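Local coordinates for protein Ceg4 (PDB 6AOK) that acts as a phosphotyrosine phosphatase of the HAD-like type, probably using magnesium, a Legionella effector that attenuates activation of host MAPK pathways, at residues F16-F19 with D20-T24; L88-P91 with E92-A95. All blocks are in the same frame, centred on the assembly; numbering follows the deposited sequence. Where two conformers were deposited one is given.

Contact 1. Residues F16-F19 with D20-T24; sequences FTDF and DGTVT. With MG (magnesium ion), chain B.
The backbone turns back on itself after Phe-19, and the carbonyl O of Phe-19 accepts from Thr-22 N at 3.1 Å and from Thr-24 N at 3.2 Å. These two donors come from opposite faces of the carbonyl plane. Val-23 N adds a weak bond to the same oxygen. This one buried oxygen gathers three N-H groups of the following loop.

Asp-18, Asp-20 and Thr-22 fit the DxDx(T/V) motif of HAD phosphatases. The magnesium ion is bound by Asp-18 OD2 at 2.0 Å and by the backbone O of Asp-20, also at 2.0 Å. Three waters and Asp-167 complete its shell. The CG of Asp-18 stands anti to the backbone N (chi1 -178°), which carries the carboxylate to the metal. Its OD2 also takes a hydrogen bond of 2.9 Å from Thr-22 OG1, on the anti lone pair. Its OD1 forms a salt bridge with Lys-144. The carboxylate is therefore held at both oxygens. Asp-20 binds the ion through its backbone O and not through its carboxylate. Its OD2 is bonded to Asn-114, while OD1 lies at the edge of the Phe-19 ring, with carboxylate and ring planes 79° apart. Thr-24 CG2 sits over one face of that ring, 4.0 Å from the centroid, in a CH-pi contact. Thr-24 OG1 accepts from Gly-21 N at 2.9 Å, an almost straight bond.

Strand 13-17 leads into this loop from the middle of the parallel sheet, between strands 106-111 and 161-165. The Phe-19 ring packs on Ile-110 of strand 106-111 and on Tyr-118, Ile-119, Val-122 and Phe-123 of helix 116-125. Phe-16 packs on Val-148, Arg-151 and Leu-152 of helix 144-153.

Contact 2. Residues L88-P91 with E92-A95; sequences LMSP and EAVA
Ser-90 has its OG between the backbone N and the carbonyl carbon (chi1 62°), which places the hydroxyl where the N-H of Ala-93 can reach it. Ala-93 N donates to Ser-90 OG at 3.1 Å, a capping bond to the N-cap position before helix 91-100. The Ser-90 carbonyl is used as well. Val-94 N donates to Ser-90 O at 2.8 Å. Ala-95 N then reaches Pro-91 O at 3.0 Å and continues the helical pattern.

Glu-92 bends at chi2 (84°) and folds back beside the proline ring. Its OE1 lies 3.6 Å from Ser-90 CB and equally far from Pro-91 CD. These are van der Waals contacts. On the apolar side, Met-89, a selenomethionine, meets Val-94 CG2 with its CB at 3.9 Å. The same CB lies 4.1 Å from Ala-93 CB.

The cap joins the loop that follows helix 60-71 to helix 91-100. Trp-201 of helix 201-211 touches Ser-90, Glu-92 and Ala-93. Met-89 packs on Phe-123 of helix 116-125, and Leu-88 packs on Phe-67 and Tyr-71 of helix 60-71.

Overall arrangement
From the N terminus, strand 13-17 runs first and ends in contact 1, which closes the tight metal-binding loop before the chain moves out to helices 35-39 and 60-71. Contact 2 follows, where the chain returns and starts helix 91-100. The two are in series and neither encloses the other. They meet in space, with centres 11 Å apart. Val-23 packs on Met-89, and Thr-24 lies near the backbone of Leu-88. Trp-201 links them further: it bonds to the carbonyl of Thr-22 and touches the capped helix start. The magnesium loop and helix 91-100 are thereby joined to helix 201-211.

Contact 1. Residues F16-F19 with D20-T24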
ATOM      1  N   PHE A  16      -0.292   8.144  -2.202  1.00 11.47           N
ATOM      2  CA  PHE A  16       0.397   7.904  -0.946  1.00 10.87           C
ATOM      3  C   PHE A  16      -0.615   7.195  -0.090  1.00 11.45           C
ATOM      4  O   PHE A  16      -1.566   7.840   0.372  1.00 12.70           O
ATOM      5  CB  PHE A  16       0.844   9.207  -0.279  1.00 10.97           C
ATOM      6  CG  PHE A  16       1.930   9.905  -1.028  1.00 13.84           C
ATOM      7  CD1 PHE A  16       1.638  10.990  -1.853  1.00 16.01           C
ATOM      8  CD2 PHE A  16       3.219   9.460  -0.954  1.00 14.09           C
ATOM      9  CE1 PHE A  16       2.649  11.635  -2.547  1.00 12.44           C
ATOM     10  CE2 PHE A  16       4.210  10.046  -1.686  1.00 11.71           C
ATOM     11  CZ  PHE A  16       3.914  11.145  -2.488  1.00 12.51           C
ATOM     12  N   THR A  17      -0.402   5.890   0.157  1.00 10.26           N
ATOM     13  CA  THR A  17      -1.387   5.126   0.906  1.00 10.17           C
ATOM     14  C   THR A  17      -0.694   4.415   2.065  1.00 10.05           C
ATOM     15  O   THR A  17       0.412   3.879   1.921  1.00 12.00           O
ATOM     16  CB  THR A  17      -2.118   4.106   0.007  1.00 14.78           C
ATOM     17  OG1 THR A  17      -3.075   3.402   0.785  1.00 14.53           O
ATOM     18  CG2 THR A  17      -1.147   3.107  -0.563  1.00 13.18           C
ATOM     19  N   ASP A  18      -1.332   4.450   3.217  1.00  9.59           N
ATOM     20  CA  ASP A  18      -0.982   3.573   4.325  1.00 11.72           C
ATOM     21  C   ASP A  18      -1.200   2.102   3.927  1.00 11.82           C
ATOM     22  O   ASP A  18      -1.879   1.794   2.940  1.00 10.49           O
ATOM     23  CB  ASP A  18      -1.852   3.963   5.542  1.00 12.82           C
ATOM     24  CG  ASP A  18      -1.540   3.131   6.774  1.00 14.26           C
ATOM     25  OD1 ASP A  18      -0.330   2.938   7.098  1.00 12.99           O
ATOM     26  OD2 ASP A  18      -2.513   2.689   7.421  1.00 16.41           O
ATOM     27  N   PHE A  19      -0.590   1.185   4.689  1.00  9.95           N
ATOM     28  CA  PHE A  19      -0.841  -0.236   4.451  1.00 11.17           C
ATOM     29  C   PHE A  19      -1.802  -0.814   5.491  1.00 10.40           C
ATOM     30  O   PHE A  19      -2.968  -1.086   5.163  1.00 12.48           O
ATOM     31  CB  PHE A  19       0.493  -1.032   4.379  1.00  8.87           C
ATOM     32  CG  PHE A  19       0.293  -2.492   4.065  1.00 12.18           C
ATOM     33  CD1 PHE A  19      -0.026  -2.898   2.766  1.00 12.21           C
ATOM     34  CD2 PHE A  19       0.431  -3.461   5.063  1.00 11.96           C
ATOM     35  CE1 PHE A  19      -0.229  -4.232   2.466  1.00 12.85           C
ATOM     36  CE2 PHE A  19       0.220  -4.812   4.757  1.00 11.19           C
ATOM     37  CZ  PHE A  19      -0.099  -5.188   3.463  1.00 10.88           C
ATOM     38  N   ASP A  20      -1.359  -0.995   6.744  1.00  9.54           N
ATOM     39  CA  ASP A  20      -2.163  -1.713   7.742  1.00 12.26           C
ATOM     40  C   ASP A  20      -3.379  -0.895   8.130  1.00 13.44           C
ATOM     41  O   ASP A  20      -3.223   0.228   8.648  1.00 13.71           O
ATOM     42  CB  ASP A  20      -1.347  -1.984   9.004  1.00 11.64           C
ATOM     43  CG  ASP A  20      -0.153  -2.857   8.756  1.00 14.71           C
ATOM     44  OD1 ASP A  20      -0.309  -4.054   8.364  1.00 13.69           O
ATOM     45  OD2 ASP A  20       0.967  -2.325   8.924  1.00 16.22           O
ATOM     46  N   GLY A  21      -4.578  -1.478   7.957  1.00 10.86           N
ATOM     47  CA  GLY A  21      -5.798  -0.800   8.307  1.00 11.84           C
ATOM     48  C   GLY A  21      -6.312   0.128   7.223  1.00 13.50           C
ATOM     49  O   GLY A  21      -7.394   0.688   7.367  1.00 14.30           O
ATOM     50  N   THR A  22      -5.574   0.281   6.140  1.00 10.81           N
ATOM     51  CA  THR A  22      -6.024   1.036   4.983  1.00 11.16           C
ATOM     52  C   THR A  22      -6.170   0.095   3.798  1.00 12.35           C
ATOM     53  O   THR A  22      -7.288  -0.162   3.319  1.00 14.83           O
ATOM     54  CB  THR A  22      -5.007   2.172   4.717  1.00 13.98           C
ATOM     55  OG1 THR A  22      -4.970   3.058   5.871  1.00 15.36           O
ATOM     56  CG2 THR A  22      -5.378   2.951   3.447  1.00 12.18           C
ATOM     57  N   VAL A  23      -5.065  -0.474   3.341  1.00 10.90           N
ATOM     58  CA  VAL A  23      -5.125  -1.563   2.371  1.00 14.61           C
ATOM     59  C   VAL A  23      -5.633  -2.857   3.039  1.00 16.71           C
ATOM     60  O   VAL A  23      -6.437  -3.589   2.459  1.00 16.54           O
ATOM     61  CB  VAL A  23      -3.732  -1.744   1.721  1.00 14.31           C
ATOM     62  CG1 VAL A  23      -3.725  -2.909   0.798  1.00 16.04           C
ATOM     63  CG2 VAL A  23      -3.272  -0.483   0.909  1.00 12.85           C
ATOM     64  N   THR A  24      -5.200  -3.154   4.270  1.00 15.75           N
ATOM     65  CA  THR A  24      -5.712  -4.315   4.996  1.00 16.44           C
ATOM     66  C   THR A  24      -6.839  -3.898   5.896  1.00 16.78           C
ATOM     67  O   THR A  24      -7.097  -2.715   6.074  1.00 17.19           O
ATOM     68  CB  THR A  24      -4.639  -5.007   5.858  1.00 13.14           C
ATOM     69  OG1 THR A  24      -4.425  -4.231   7.057  1.00 13.37           O
ATOM     70  CG2 THR A  24      -3.393  -5.194   5.121  1.00 13.63           C
TER
HETATM   71 MG    MG B 301      -2.842   2.118   9.288  1.00 12.68          MG
HETATM   72  O   HOH W   1       0.991   0.652   7.518  1.00 12.63           O
HETATM   73  O   HOH W   2      -0.921   1.645   9.813  1.00 12.78           O
HETATM   74  O   HOH W   3      -2.257   4.057   9.859  1.00 13.56           O
HETATM   75  O   HOH W   4      -3.542   1.597  11.213  1.00 14.13           O

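Contact 2. Residues L88-P91 with E92-A95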
ATOM      1  N   LEU A  88      -5.578  -9.521   5.387  1.00 16.18           N
ATOM      2  CA  LEU A  88      -5.346  -9.453   3.955  1.00 13.56           C
ATOM      3  C   LEU A  88      -6.001  -8.207   3.349  1.00 16.53           C
ATOM      4  O   LEU A  88      -6.790  -7.508   3.996  1.00 19.22           O
ATOM      5  CB  LEU A  88      -5.885 -10.723   3.285  1.00 17.98           C
ATOM      6  CG  LEU A  88      -5.369 -12.060   3.802  1.00 15.05           C
ATOM      7  CD1 LEU A  88      -6.099 -13.149   3.060  1.00 17.07           C
ATOM      8  CD2 LEU A  88      -3.901 -12.112   3.483  1.00 14.02           C
HETATM    9  N   MSE A  89      -5.660  -7.927   2.099  1.00 14.64           N
HETATM   10  CA  MSE A  89      -6.338  -6.886   1.306  0.50 17.88           C
HETATM   11  C   MSE A  89      -7.726  -7.330   0.960  1.00 18.34           C
HETATM   12  O   MSE A  89      -7.909  -8.491   0.649  1.00 17.45           O
HETATM   13  CB  MSE A  89      -5.640  -6.645  -0.026  0.50 19.99           C
HETATM   14  CG  MSE A  89      -4.377  -5.973   0.015  0.50 23.01           C
HETATM   15 SE   MSE A  89      -3.982  -5.507  -1.830  0.40 25.99          SE
HETATM   16  CE  MSE A  89      -2.772  -7.019  -2.170  0.50 24.71           C
ATOM     17  N   SER A  90      -8.707  -6.427   0.933  1.00 20.33           N
ATOM     18  CA  SER A  90     -10.020  -6.807   0.438  1.00 21.98           C
ATOM     19  C   SER A  90      -9.962  -7.070  -1.074  1.00 20.25           C
ATOM     20  O   SER A  90      -9.077  -6.583  -1.768  1.00 18.24           O
ATOM     21  CB  SER A  90     -11.049  -5.702   0.715  1.00 23.33           C
ATOM     22  OG  SER A  90     -10.686  -4.515   0.026  1.00 20.44           O
ATOM     23  N   PRO A  91     -10.916  -7.827  -1.597  1.00 20.63           N
ATOM     24  CA  PRO A  91     -10.983  -8.031  -3.046  1.00 21.68           C
ATOM     25  C   PRO A  91     -11.073  -6.734  -3.821  1.00 22.25           C
ATOM     26  O   PRO A  91     -10.552  -6.661  -4.948  1.00 20.51           O
ATOM     27  CB  PRO A  91     -12.274  -8.849  -3.219  1.00 25.38           C
ATOM     28  CG  PRO A  91     -12.512  -9.499  -1.871  1.00 24.92           C
ATOM     29  CD  PRO A  91     -11.991  -8.522  -0.862  1.00 23.30           C
ATOM     30  N   GLU A  92     -11.772  -5.720  -3.270  1.00 18.03           N
ATOM     31  CA  GLU A  92     -11.820  -4.409  -3.911  1.00 18.13           C
ATOM     32  C   GLU A  92     -10.431  -3.778  -3.916  1.00 16.39           C
ATOM     33  O   GLU A  92      -9.985  -3.233  -4.937  1.00 16.28           O
ATOM     34  CB  GLU A  92     -12.816  -3.492  -3.208  1.00 21.85           C
ATOM     35  CG  GLU A  92     -14.300  -3.887  -3.331  1.00 27.27           C
ATOM     36  CD  GLU A  92     -14.722  -4.932  -2.311  1.00 30.27           C
ATOM     37  OE1 GLU A  92     -13.877  -5.484  -1.567  1.00 27.35           O
ATOM     38  OE2 GLU A  92     -15.939  -5.207  -2.249  1.00 34.72           O
ATOM     39  N   ALA A  93      -9.707  -3.883  -2.810  1.00 15.25           N
ATOM     40  CA  ALA A  93      -8.348  -3.336  -2.808  1.00 14.62           C
ATOM     41  C   ALA A  93      -7.454  -4.076  -3.795  1.00 16.74           C
ATOM     42  O   ALA A  93      -6.634  -3.454  -4.492  1.00 16.33           O
ATOM     43  CB  ALA A  93      -7.743  -3.409  -1.413  1.00 13.48           C
ATOM     44  N   VAL A  94      -7.573  -5.411  -3.839  1.00 17.93           N
ATOM     45  CA  VAL A  94      -6.822  -6.202  -4.819  1.00 17.31           C
ATOM     46  C   VAL A  94      -7.080  -5.699  -6.234  1.00 16.55           C
ATOM     47  O   VAL A  94      -6.148  -5.502  -7.016  1.00 15.67           O
ATOM     48  CB  VAL A  94      -7.180  -7.690  -4.680  1.00 19.10           C
ATOM     49  CG1 VAL A  94      -6.711  -8.471  -5.913  1.00 19.06           C
ATOM     50  CG2 VAL A  94      -6.559  -8.259  -3.407  1.00 13.41           C
ATOM     51  N   ALA A  95      -8.354  -5.486  -6.595  1.00 18.52           N
ATOM     52  CA  ALA A  95      -8.649  -5.024  -7.950  1.00 19.33           C
ATOM     53  C   ALA A  95      -8.059  -3.631  -8.208  1.00 19.14           C
ATOM     54  O   ALA A  95      -7.585  -3.334  -9.319  1.00 18.08           O
ATOM     55  CB  ALA A  95     -10.164  -5.024  -8.199  1.00 20.23           C
TER